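Local coordinates for putative uncharacterized protein PH0300 (Pyrococcus horikoshii, PDB 3VRH) that catalyses the ATP-dependent 2-thiolation of a 5-methyluridine in the T loop of tRNAs, a modification that stabilises tRNA in thermophiles, at residues 22-25 with 26-29. Residues are numbered along the deposited sequence; the frame is centred on the assembly and turned at random.
With ZN (zinc ion), chain B.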
loop_
_atom_site.group_PDB
_atom_site.type_symbol
_atom_site.label_atom_id
_atom_site.label_comp_id
_atom_site.label_asym_id
_atom_site.label_seq_id
_atom_site.Cartn_x
_atom_site.Cartn_y
_atom_site.Cartn_z
ATOM N N CYS A 22 -15.598 -24.569 -19.174
ATOM C CA CYS A 22 -15.723 -25.898 -18.610
ATOM C C CYS A 22 -14.369 -26.308 -18.028
ATOM O O CYS A 22 -13.366 -25.599 -18.204
ATOM C CB CYS A 22 -16.140 -26.897 -19.691
ATOM S SG CYS A 22 -14.822 -27.337 -20.846
ATOM N N GLU A 23 -14.348 -27.449 -17.346
ATOM C CA GLU A 23 -13.134 -27.958 -16.726
ATOM C C GLU A 23 -11.956 -28.033 -17.684
ATOM O O GLU A 23 -10.877 -27.544 -17.377
ATOM C CB GLU A 23 -13.384 -29.345 -16.144
ATOM C CG GLU A 23 -14.054 -29.357 -14.788
ATOM C CD GLU A 23 -13.853 -30.689 -14.080
ATOM O OE1 GLU A 23 -14.710 -31.061 -13.244
ATOM O OE2 GLU A 23 -12.830 -31.361 -14.373
ATOM N N GLU A 24 -12.161 -28.650 -18.848
ATOM C CA GLU A 24 -11.045 -28.907 -19.755
ATOM C C GLU A 24 -10.540 -27.639 -20.406
ATOM O O GLU A 24 -9.334 -27.464 -20.583
ATOM C CB GLU A 24 -11.424 -29.944 -20.808
ATOM C CG GLU A 24 -11.515 -31.356 -20.246
ATOM C CD GLU A 24 -10.202 -31.822 -19.625
ATOM O OE1 GLU A 24 -9.132 -31.583 -20.236
ATOM O OE2 GLU A 24 -10.239 -32.416 -18.525
ATOM N N HIS A 25 -11.460 -26.743 -20.756
ATOM C CA HIS A 25 -11.072 -25.472 -21.353
ATOM C C HIS A 25 -10.479 -24.520 -20.328
ATOM O O HIS A 25 -9.696 -23.638 -20.688
ATOM C CB HIS A 25 -12.221 -24.810 -22.130
ATOM C CG HIS A 25 -12.391 -25.363 -23.506
ATOM N ND1 HIS A 25 -13.477 -26.121 -23.868
ATOM C CD2 HIS A 25 -11.576 -25.339 -24.586
ATOM C CE1 HIS A 25 -13.351 -26.514 -25.120
ATOM N NE2 HIS A 25 -12.201 -26.056 -25.581
ATOM N N PHE A 26 -10.848 -24.694 -19.057
ATOM C CA PHE A 26 -10.188 -23.941 -17.997
ATOM C C PHE A 26 -8.737 -24.395 -17.828
ATOM O O PHE A 26 -7.829 -23.564 -17.723
ATOM C CB PHE A 26 -10.919 -24.083 -16.661
ATOM C CG PHE A 26 -10.128 -23.563 -15.502
ATOM C CD1 PHE A 26 -9.858 -22.200 -15.385
ATOM C CD2 PHE A 26 -9.623 -24.430 -14.546
ATOM C CE1 PHE A 26 -9.113 -21.714 -14.323
ATOM C CE2 PHE A 26 -8.875 -23.953 -13.479
ATOM C CZ PHE A 26 -8.617 -22.592 -13.366
ATOM N N LYS A 27 -8.532 -25.717 -17.787
ATOM C CA LYS A 27 -7.190 -26.293 -17.674
ATOM C C LYS A 27 -6.304 -25.722 -18.766
ATOM O O LYS A 27 -5.193 -25.246 -18.505
ATOM C CB LYS A 27 -7.250 -27.823 -17.768
ATOM C CG LYS A 27 -7.610 -28.478 -16.434
ATOM C CD LYS A 27 -8.177 -29.900 -16.569
ATOM C CE LYS A 27 -7.264 -30.842 -17.324
ATOM N NZ LYS A 27 -7.716 -32.275 -17.169
ATOM N N GLU A 28 -6.831 -25.750 -19.987
ATOM C CA GLU A 28 -6.140 -25.222 -21.159
ATOM C C GLU A 28 -5.828 -23.734 -21.024
ATOM O O GLU A 28 -4.696 -23.303 -21.270
ATOM C CB GLU A 28 -6.978 -25.489 -22.414
ATOM C CG GLU A 28 -6.402 -24.881 -23.679
ATOM C CD GLU A 28 -7.107 -25.355 -24.957
ATOM O OE1 GLU A 28 -8.211 -25.942 -24.875
ATOM O OE2 GLU A 28 -6.543 -25.136 -26.053
ATOM N N TYR A 29 -6.824 -22.947 -20.623
ATOM C CA TYR A 29 -6.592 -21.525 -20.369
ATOM C C TYR A 29 -5.469 -21.328 -19.342
ATOM O O TYR A 29 -4.572 -20.491 -19.521
ATOM C CB TYR A 29 -7.893 -20.848 -19.917
ATOM C CG TYR A 29 -7.720 -19.618 -19.052
ATOM C CD1 TYR A 29 -7.626 -19.736 -17.668
ATOM C CD2 TYR A 29 -7.672 -18.341 -19.610
ATOM C CE1 TYR A 29 -7.466 -18.627 -16.863
ATOM C CE2 TYR A 29 -7.518 -17.209 -18.811
ATOM C CZ TYR A 29 -7.419 -17.363 -17.432
ATOM O OH TYR A 29 -7.259 -16.277 -16.599
HETATM ZN ZN ZN B . -15.503 -26.109 -22.944
#
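Lys27 lies alongside Glu24, both pointing away from the helix, and its amino end overlaps the Glu24 carboxylate. Lys27 NZ makes a salt bridge with Glu24 OE2 at 2.9 Å. It meets that oxygen on the syn side, 20° out of the carboxylate plane. Glu24 bends at its second torsion and Lys27 at its third, which brings the two ends together. Lys27 CG also lies 3.5 Å from Glu23 O. Shortening Lys27 to alanine is likely to leave the Glu24 carboxylate without this charged mate and free to turn.

On another side of the turn, Glu28 extends alongside His25. The imidazole and carboxylate planes are only 15° apart, and His25 CD2 lies 3.4 Å from Glu28 OE1. The other oxygen, Glu28 OE2, forms a salt bridge with Arg32, one turn further on. His25 ND1 binds the zinc ion at 2.2 Å, and Cys22 SG binds it at 2.5 Å. Cys3 and Cys6 complete this site.

Cys22 is also the N-cap of the helix. Its SG lies between its backbone N and carbonyl carbon (chi1 74°) and accepts a hydrogen bond from His25 N at 3.4 Å. One sulfur therefore serves both metal and helix start, and the N-H may temper its negative charge. Backbone i to i+4 bonds continue the turn, beginning with Phe26 N to Cys22 O at 2.8 Å.

The zinc ion thus ties the start of helix 23-40 to the Cys3 and Cys6 part of the N-terminal LIM-type region. Phe26 touches Ile12 and Ile14 of strand 12-14, and Ala206 and Tyr207 of helix 201-211. Lys27 also touches that helix, at Tyr207 and Val211. Tyr29 lies against strands 12-14 and 19-21, and its hydroxyl hydrogen-bonds to Glu203 of helix 201-211.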